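Local coordinates for protein proteinase K (Serratia sp., PDB 2B6N) that probably hydrolyses peptide bonds inside proteins as a calcium-binding serine endopeptidase of the subtilase family, the chain here being its catalytic domain, at residues A[15-20]-A[259-264]; A[180-183]-A[187-190]; A[9-14]-A[19-24]. All blocks are in the same frame, centred on the assembly; numbering follows the deposited sequence. Where two conformers were deposited one is given.

Contact 1. Residues A[15-20]-A[259-264]; sequences QRNLPL and ADKVTD. With CA (calcium ion), chain C.
K261 reaches across from the 259-264 loop and brings its NZ to N17 OD1. Its ammonium NZ donates a hydrogen bond of 2.7 Å to N17 OD1. The two side chains cross obliquely, and NZ comes in tilted 22° from the plane of the N17 carboxamide. The K261 chain bends early, with chi2 at -62°, then runs extended. This lays CE beside the backbone carbonyl of R16, with K261 CE 3.4 Å from R16 O. A water accepts a second bond from K261 NZ, at 2.8 Å, and is also held by the backbone N of L18. This is a small surface contact between two irregular loops of the subtilase domain. One follows helix 8-13. The other follows strand 258-259. The first loop also serves a calcium site. Q15 OE1 binds the calcium ion at 2.4 Å. On the other side of its amide, Q15 NE2 donates to N17 O at 2.7 Å and to P19 O at 2.9 Å. Both acceptors lie close to the amide plane, which fixes the rotation of the group. The guanidinium of R16 turns to R256 O and T258 OG1, and it makes a cation-pi contact with F275.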
loop_
_atom_site.group_PDB
_atom_site.type_symbol
_atom_site.label_atom_id
_atom_site.label_comp_id
_atom_site.label_asym_id
_atom_site.label_seq_id
_atom_site.Cartn_x
_atom_site.Cartn_y
_atom_site.Cartn_z
ATOM N N GLN A 15 11.833 1.359 -13.307
ATOM C CA GLN A 15 12.138 1.398 -14.739
ATOM C C GLN A 15 10.870 1.661 -15.562
ATOM O O GLN A 15 9.753 1.331 -15.126
ATOM C CB GLN A 15 12.816 0.084 -15.168
ATOM C CG GLN A 15 12.009 -1.184 -14.825
ATOM C CD GLN A 15 12.740 -2.445 -15.200
ATOM O OE1 GLN A 15 13.470 -3.016 -14.381
ATOM N NE2 GLN A 15 12.559 -2.892 -16.446
ATOM N N ARG A 16 11.044 2.230 -16.760
ATOM C CA ARG A 16 9.883 2.571 -17.622
ATOM C C ARG A 16 9.367 1.366 -18.410
ATOM O O ARG A 16 8.155 1.123 -18.491
ATOM C CB ARG A 16 10.262 3.682 -18.617
ATOM C CG ARG A 16 10.774 4.967 -17.950
ATOM C CD ARG A 16 9.651 5.590 -17.122
ATOM N NE ARG A 16 9.966 6.916 -16.607
ATOM C CZ ARG A 16 9.154 7.627 -15.820
ATOM N NH1 ARG A 16 7.992 7.116 -15.419
ATOM N NH2 ARG A 16 9.534 8.838 -15.399
ATOM N N ASN A 17 10.305 0.630 -18.993
ATOM C CA ASN A 17 10.006 -0.432 -19.946
ATOM C C ASN A 17 10.426 -1.798 -19.441
ATOM O O ASN A 17 11.409 -1.907 -18.684
ATOM C CB ASN A 17 10.753 -0.163 -21.260
ATOM C CG ASN A 17 10.510 1.235 -21.797
ATOM O OD1 ASN A 17 9.372 1.669 -21.914
ATOM N ND2 ASN A 17 11.582 1.939 -22.139
ATOM N N LEU A 18 9.675 -2.823 -19.846
ATOM C CA LEU A 18 10.107 -4.210 -19.747
ATOM C C LEU A 18 11.193 -4.453 -20.815
ATOM O O LEU A 18 11.302 -3.676 -21.780
ATOM C CB LEU A 18 8.910 -5.166 -19.946
ATOM C CG LEU A 18 7.861 -5.211 -18.815
ATOM C CD1 LEU A 18 6.638 -6.031 -19.217
ATOM C CD2 LEU A 18 8.470 -5.798 -17.529
ATOM N N PRO A 19 12.013 -5.500 -20.642
ATOM C CA PRO A 19 11.963 -6.520 -19.579
ATOM C C PRO A 19 12.541 -6.065 -18.235
ATOM O O PRO A 19 13.269 -5.076 -18.170
ATOM C CB PRO A 19 12.813 -7.657 -20.165
ATOM C CG PRO A 19 13.840 -6.937 -20.969
ATOM C CD PRO A 19 13.123 -5.759 -21.586
ATOM N N LEU A 20 12.193 -6.790 -17.173
ATOM C CA LEU A 20 12.750 -6.535 -15.833
ATOM C C LEU A 20 14.278 -6.662 -15.905
ATOM O O LEU A 20 14.779 -7.570 -16.557
ATOM C CB LEU A 20 12.174 -7.557 -14.830
ATOM C CG LEU A 20 10.666 -7.428 -14.610
ATOM C CD1 LEU A 20 10.132 -8.552 -13.710
ATOM C CD2 LEU A 20 10.322 -6.037 -14.049
ATOM N N ALA A 259 3.682 6.250 -18.304
ATOM C CA ALA A 259 2.441 6.317 -19.068
ATOM C C ALA A 259 2.288 5.172 -20.062
ATOM O O ALA A 259 3.269 4.674 -20.609
ATOM C CB ALA A 259 2.341 7.674 -19.795
ATOM N N ASP A 260 1.039 4.739 -20.253
ATOM C CA ASP A 260 0.631 3.994 -21.448
ATOM C C ASP A 260 1.235 2.586 -21.585
ATOM O O ASP A 260 1.440 2.095 -22.704
ATOM C CB ASP A 260 0.933 4.848 -22.691
ATOM C CG ASP A 260 0.286 6.224 -22.636
ATOM O OD1 ASP A 260 -0.621 6.469 -21.797
ATOM O OD2 ASP A 260 0.692 7.069 -23.459
ATOM N N LYS A 261 1.517 1.949 -20.440
ATOM C CA LYS A 261 2.086 0.607 -20.384
ATOM C C LYS A 261 1.083 -0.483 -20.062
ATOM O O LYS A 261 1.303 -1.650 -20.407
ATOM C CB LYS A 261 3.209 0.546 -19.326
ATOM C CG LYS A 261 4.446 1.312 -19.703
ATOM C CD LYS A 261 5.029 0.714 -20.977
ATOM C CE LYS A 261 6.361 1.315 -21.327
ATOM N NZ LYS A 261 6.948 0.595 -22.494
ATOM N N VAL A 262 -0.009 -0.120 -19.385
ATOM C CA VAL A 262 -0.905 -1.140 -18.851
ATOM C C VAL A 262 -1.880 -1.574 -19.942
ATOM O O VAL A 262 -2.623 -0.756 -20.493
ATOM C CB VAL A 262 -1.676 -0.691 -17.566
ATOM C CG1 VAL A 262 -2.521 -1.855 -17.022
ATOM C CG2 VAL A 262 -0.724 -0.216 -16.475
ATOM N N THR A 263 -1.847 -2.858 -20.267
ATOM C CA THR A 263 -2.776 -3.411 -21.253
ATOM C C THR A 263 -4.068 -3.873 -20.578
ATOM O O THR A 263 -4.078 -4.236 -19.388
ATOM C CB THR A 263 -2.120 -4.521 -22.119
ATOM O OG1 THR A 263 -1.727 -5.617 -21.283
ATOM C CG2 THR A 263 -0.886 -3.965 -22.851
ATOM N N ASP A 264 -5.167 -3.833 -21.332
ATOM C CA ASP A 264 -6.502 -4.125 -20.789
ATOM C C ASP A 264 -6.802 -3.279 -19.542
ATOM O O ASP A 264 -7.438 -3.746 -18.600
ATOM C CB ASP A 264 -6.665 -5.631 -20.505
ATOM C CG ASP A 264 -8.096 -6.016 -20.151
ATOM O OD1 ASP A 264 -9.037 -5.522 -20.841
ATOM O OD2 ASP A 264 -8.264 -6.824 -19.195
HETATM CA CA CA C . 14.309 -2.704 -12.147
HETATM O O HOH W 1 7.697 -2.025 -21.866
HETATM O O HOH W 2 15.723 -0.870 -13.251
#

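Contact 2. Residues A[180-183]-A[187-190]; sequences STTS and RSSF. With SO4 (sulfate ion), chain D.
S180 and S188 face each other across a short loop, and their hydroxyls meet. S180 OG and S188 OG are 2.7 Å apart in a hydrogen bond that either could donate. Different rotations bring them together. In S180 the hydroxyl lies opposite the backbone N, with chi1 at 175°. In S188 it sits beside its own N, with chi1 at -56°, and leans over the strand backbone, where S188 OG is 3.2 Å from T181 C. A backbone bond, S188 N to S180 O at 2.9 Å, joins the same two residues. A single beta bridge joins T181 and R187.

The F190 ring also meets S180. A chi1 of 52° puts F190 CG between its backbone N and carbonyl carbon, which turns the ring back over its own segment. S188 CB lies over one face, offset toward the rim. S180 OG approaches the ring obliquely, 3.6 Å from F190 CZ. The aliphatic part of R187 runs out extended and then bends at chi3. Its guanidinium bonds S191 O and forms a salt bridge with D264.

The short loop follows strand 176-181 of the parallel sheet of the subtilase fold. F190 is about 8 Å, side chain to side chain, from S224, the predicted catalytic serine. A sulfate, probably from the crystallisation liquor, sits beside the loop. S189 N donates to sulfate O3 at 2.8 Å, and S189 OG to sulfate O2 at 2.6 Å. T182 CG2 packs 3.5 Å from sulfate O3.

S188 OG has a second partner in S204 OG, which also bonds the sulfate. The hydroxyls of S180, S188 and S204 thus form a short chain, and their protons probably order cooperatively.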
loop_
_atom_site.group_PDB
_atom_site.type_symbol
_atom_site.label_atom_id
_atom_site.label_comp_id
_atom_site.label_asym_id
_atom_site.label_seq_id
_atom_site.Cartn_x
_atom_site.Cartn_y
_atom_site.Cartn_z
ATOM N N SER A 180 -4.161 -3.269 -9.878
ATOM C CA SER A 180 -3.100 -4.288 -9.874
ATOM C C SER A 180 -2.661 -4.674 -11.288
ATOM O O SER A 180 -3.519 -4.827 -12.177
ATOM C CB SER A 180 -3.614 -5.541 -9.155
ATOM O OG SER A 180 -2.667 -6.588 -9.224
ATOM N N THR A 181 -1.347 -4.872 -11.489
ATOM C CA THR A 181 -0.819 -5.392 -12.754
ATOM C C THR A 181 -0.019 -6.676 -12.580
ATOM O O THR A 181 0.392 -7.013 -11.466
ATOM C CB THR A 181 0.122 -4.378 -13.443
ATOM O OG1 THR A 181 1.231 -4.093 -12.572
ATOM C CG2 THR A 181 -0.623 -3.062 -13.771
ATOM N N THR A 182 0.231 -7.353 -13.707
ATOM C CA THR A 182 1.074 -8.544 -13.767
ATOM C C THR A 182 2.473 -8.190 -14.275
ATOM O O THR A 182 2.732 -7.056 -14.691
ATOM C CB THR A 182 0.483 -9.595 -14.696
ATOM O OG1 THR A 182 0.667 -9.177 -16.058
ATOM C CG2 THR A 182 -1.021 -9.805 -14.414
ATOM N N SER A 183 3.368 -9.177 -14.256
ATOM C CA SER A 183 4.758 -8.974 -14.699
ATOM C C SER A 183 4.922 -8.730 -16.196
ATOM O O SER A 183 6.027 -8.392 -16.631
ATOM C CB SER A 183 5.660 -10.138 -14.238
ATOM O OG SER A 183 5.236 -11.381 -14.802
ATOM N N ARG A 187 -3.241 -5.483 -16.882
ATOM C CA ARG A 187 -4.135 -5.428 -15.719
ATOM C C ARG A 187 -4.344 -6.863 -15.207
ATOM O O ARG A 187 -4.659 -7.780 -15.993
ATOM C CB ARG A 187 -5.488 -4.797 -16.106
ATOM C CG ARG A 187 -6.477 -4.742 -14.955
ATOM C CD ARG A 187 -7.874 -4.287 -15.408
ATOM N NE ARG A 187 -8.491 -5.286 -16.288
ATOM C CZ ARG A 187 -9.333 -6.235 -15.890
ATOM N NH1 ARG A 187 -9.699 -6.327 -14.615
ATOM N NH2 ARG A 187 -9.850 -7.081 -16.788
ATOM N N SER A 188 -4.134 -7.088 -13.910
ATOM C CA SER A 188 -4.432 -8.396 -13.321
ATOM C C SER A 188 -5.896 -8.737 -13.557
ATOM O O SER A 188 -6.754 -7.850 -13.488
ATOM C CB SER A 188 -4.140 -8.385 -11.805
ATOM O OG SER A 188 -2.787 -7.999 -11.545
ATOM N N SER A 189 -6.198 -10.015 -13.810
ATOM C CA SER A 189 -7.569 -10.407 -14.196
ATOM C C SER A 189 -8.636 -10.017 -13.176
ATOM O O SER A 189 -9.804 -9.780 -13.542
ATOM C CB SER A 189 -7.644 -11.911 -14.469
ATOM O OG SER A 189 -7.316 -12.635 -13.293
ATOM N N PHE A 190 -8.240 -9.967 -11.898
ATOM C CA PHE A 190 -9.150 -9.677 -10.800
ATOM C C PHE A 190 -9.229 -8.174 -10.504
ATOM O O PHE A 190 -10.048 -7.762 -9.709
ATOM C CB PHE A 190 -8.668 -10.402 -9.524
ATOM C CG PHE A 190 -7.230 -10.121 -9.200
ATOM C CD1 PHE A 190 -6.863 -8.910 -8.637
ATOM C CD2 PHE A 190 -6.244 -11.051 -9.511
ATOM C CE1 PHE A 190 -5.513 -8.619 -8.370
ATOM C CE2 PHE A 190 -4.907 -10.785 -9.247
ATOM C CZ PHE A 190 -4.538 -9.575 -8.667
HETATM S S SO4 D . -3.634 -12.798 -13.107
HETATM O O1 SO4 D . -2.872 -13.799 -13.863
HETATM O O2 SO4 D . -4.897 -13.364 -12.632
HETATM O O3 SO4 D . -3.954 -11.676 -13.998
HETATM O O4 SO4 D . -2.841 -12.428 -11.941
#

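Contact 3. Residues A[9-14]-A[19-24]. With CA (calcium ion), chain C.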
loop_
_atom_site.group_PDB
_atom_site.type_symbol
_atom_site.label_atom_id
_atom_site.label_comp_id
_atom_site.label_asym_id
_atom_site.label_seq_id
_atom_site.Cartn_x
_atom_site.Cartn_y
_atom_site.Cartn_z
ATOM N N GLY A 9 7.959 -7.188 -8.275
ATOM C CA GLY A 9 7.167 -5.967 -8.079
ATOM C C GLY A 9 8.038 -4.733 -7.974
ATOM O O GLY A 9 7.896 -3.778 -8.756
ATOM N N ILE A 10 8.936 -4.747 -6.986
ATOM C CA ILE A 10 9.850 -3.624 -6.788
ATOM C C ILE A 10 10.835 -3.486 -7.976
ATOM O O ILE A 10 11.209 -2.375 -8.327
ATOM C CB ILE A 10 10.569 -3.660 -5.401
ATOM C CG1 ILE A 10 11.524 -4.853 -5.288
ATOM C CG2 ILE A 10 9.536 -3.642 -4.257
ATOM C CD1 ILE A 10 12.247 -4.911 -3.934
ATOM N N ASP A 11 11.228 -4.604 -8.590
ATOM C CA ASP A 11 12.038 -4.560 -9.842
ATOM C C ASP A 11 11.345 -3.703 -10.930
ATOM O O ASP A 11 12.000 -2.940 -11.677
ATOM C CB ASP A 11 12.283 -5.998 -10.358
ATOM C CG ASP A 11 13.434 -6.097 -11.389
ATOM O OD1 ASP A 11 14.021 -5.063 -11.789
ATOM O OD2 ASP A 11 13.735 -7.241 -11.781
ATOM N N ARG A 12 10.025 -3.838 -11.031
ATOM C CA ARG A 12 9.255 -3.144 -12.071
ATOM C C ARG A 12 9.162 -1.631 -11.907
ATOM O O ARG A 12 9.168 -0.901 -12.905
ATOM C CB ARG A 12 7.835 -3.720 -12.168
ATOM C CG ARG A 12 6.938 -3.071 -13.287
ATOM C CD ARG A 12 7.380 -3.598 -14.671
ATOM N NE ARG A 12 6.830 -2.873 -15.836
ATOM C CZ ARG A 12 7.318 -1.737 -16.330
ATOM N NH1 ARG A 12 8.318 -1.095 -15.728
ATOM N NH2 ARG A 12 6.772 -1.215 -17.418
ATOM N N ILE A 13 9.073 -1.169 -10.663
ATOM C CA ILE A 13 8.693 0.217 -10.395
ATOM C C ILE A 13 9.809 1.236 -10.673
ATOM O O ILE A 13 9.520 2.406 -10.940
ATOM C CB ILE A 13 8.077 0.367 -8.968
ATOM C CG1 ILE A 13 6.839 -0.527 -8.820
ATOM C CG2 ILE A 13 7.700 1.805 -8.677
ATOM C CD1 ILE A 13 5.756 -0.263 -9.841
ATOM N N ASP A 14 11.068 0.795 -10.654
ATOM C CA ASP A 14 12.216 1.712 -10.903
ATOM C C ASP A 14 12.670 1.827 -12.381
ATOM O O ASP A 14 13.756 2.356 -12.668
ATOM C CB ASP A 14 13.413 1.382 -9.976
ATOM C CG ASP A 14 14.204 0.185 -10.451
ATOM O OD1 ASP A 14 13.627 -0.686 -11.146
ATOM O OD2 ASP A 14 15.416 0.144 -10.179
ATOM N N PRO A 19 12.013 -5.500 -20.642
ATOM C CA PRO A 19 11.963 -6.520 -19.579
ATOM C C PRO A 19 12.541 -6.065 -18.235
ATOM O O PRO A 19 13.269 -5.076 -18.170
ATOM C CB PRO A 19 12.813 -7.657 -20.165
ATOM C CG PRO A 19 13.840 -6.937 -20.969
ATOM C CD PRO A 19 13.123 -5.759 -21.586
ATOM N N LEU A 20 12.193 -6.790 -17.173
ATOM C CA LEU A 20 12.750 -6.535 -15.833
ATOM C C LEU A 20 14.278 -6.662 -15.905
ATOM O O LEU A 20 14.779 -7.570 -16.557
ATOM C CB LEU A 20 12.174 -7.557 -14.830
ATOM C CG LEU A 20 10.666 -7.428 -14.610
ATOM C CD1 LEU A 20 10.132 -8.552 -13.710
ATOM C CD2 LEU A 20 10.322 -6.037 -14.049
ATOM N N ASP A 21 14.996 -5.736 -15.274
ATOM C CA ASP A 21 16.467 -5.759 -15.273
ATOM C C ASP A 21 17.120 -6.373 -14.012
ATOM O O ASP A 21 18.333 -6.305 -13.846
ATOM C CB ASP A 21 17.028 -4.360 -15.573
ATOM C CG ASP A 21 16.866 -3.376 -14.410
ATOM O OD1 ASP A 21 16.200 -3.676 -13.392
ATOM O OD2 ASP A 21 17.428 -2.262 -14.519
ATOM N N ASN A 22 16.324 -6.990 -13.136
ATOM C CA ASN A 22 16.882 -7.680 -11.957
ATOM C C ASN A 22 17.626 -6.730 -11.017
ATOM O O ASN A 22 18.640 -7.098 -10.390
ATOM C CB ASN A 22 17.821 -8.825 -12.391
ATOM C CG ASN A 22 17.978 -9.907 -11.326
ATOM O OD1 ASN A 22 19.106 -10.304 -10.961
ATOM N ND2 ASN A 22 16.865 -10.398 -10.840
ATOM N N ASN A 23 17.125 -5.496 -10.951
ATOM C CA ASN A 23 17.717 -4.449 -10.139
ATOM C C ASN A 23 16.658 -3.513 -9.578
ATOM O O ASN A 23 15.745 -3.083 -10.316
ATOM C CB ASN A 23 18.695 -3.598 -10.952
ATOM C CG ASN A 23 19.564 -2.717 -10.059
ATOM O OD1 ASN A 23 19.439 -1.495 -10.050
ATOM N ND2 ASN A 23 20.443 -3.345 -9.307
ATOM N N TYR A 24 16.784 -3.197 -8.288
ATOM C CA TYR A 24 15.925 -2.179 -7.667
ATOM C C TYR A 24 16.797 -1.032 -7.139
ATOM O O TYR A 24 17.474 -1.169 -6.114
ATOM C CB TYR A 24 14.990 -2.753 -6.579
ATOM C CG TYR A 24 14.164 -1.666 -5.905
ATOM C CD1 TYR A 24 13.365 -0.808 -6.667
ATOM C CD2 TYR A 24 14.199 -1.478 -4.526
ATOM C CE1 TYR A 24 12.624 0.210 -6.084
ATOM C CE2 TYR A 24 13.436 -0.454 -3.917
ATOM C CZ TYR A 24 12.678 0.397 -4.713
ATOM O OH TYR A 24 11.935 1.414 -4.146
HETATM CA CA CA C . 14.309 -2.704 -12.147
HETATM O O HOH W 2 15.723 -0.870 -13.251
#
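D11 binds the calcium ion twice, through its backbone O and through OD1, each at 2.4 Å. D14 OD1 and N23 O bind at the same distance, and D21 OD1 at 2.5 Å. A water and Q15 OE1 complete seven ligands. The cation probably offsets the mutual repulsion of three carboxylates: D11 OD1 and D21 OD1 are only 3.0 Å apart. The other oxygen of D11 faces the backbone of the 19-24 segment. D11 OD2 receives a weak hydrogen bond from N22 N at 2.9 Å. N23 N also donates to D11 OD1, coming from well above the carboxylate plane. The chi1 of D11, -163°, carries its carboxylate across to the 19-24 segment. D14 instead has CG between its backbone N and carbonyl carbon, with chi1 at 78°. One oxygen of D14 goes to the metal, while OD2 accepts from H25 N.

The site joins the end of helix 8-13 to the start of strand 23-25. That strand pairs antiparallel with strand 2-4, and the calcium site probably helps hold the N-terminal part of this subtilase domain.

Outside the metal shell, I10 and Y24 cross at about a right angle. I10 CB sits over the middle of one ring face, 4.2 Å from its centroid, in a CH-pi contact. The far end of the isoleucine, CD1, touches Y24 CD2. D14 CB comes to the ring obliquely. The hydroxyl of Y24 bonds V87 O. On the other flank L20 lies against the helix. Its CB is close to the D11 carboxylate, and L20 CD2 packs 3.7 Å from R12 CA. The R12 guanidinium turns away to a salt bridge with D185.

From the N terminus, contact 3 comes first. It closes a short loop between helix 8-13 and strand 23-25, around the calcium ion. Contact 1 begins on that same loop and shares P19 and L20 with it. Its partner lies 239 residues on, so it encloses most of the chain. Contact 2 falls within that long span and closes a short loop after strand 176-181. Contacts 1 and 3 meet at the calcium through Q15. Contacts 1 and 2 also touch, where T263 and V262 meet R187. Contacts 2 and 3 do not touch. Together they link the N-terminal calcium loop, the late 259-264 loop and strand 176-181, next to the outermost strand 199-202 of the parallel sheet.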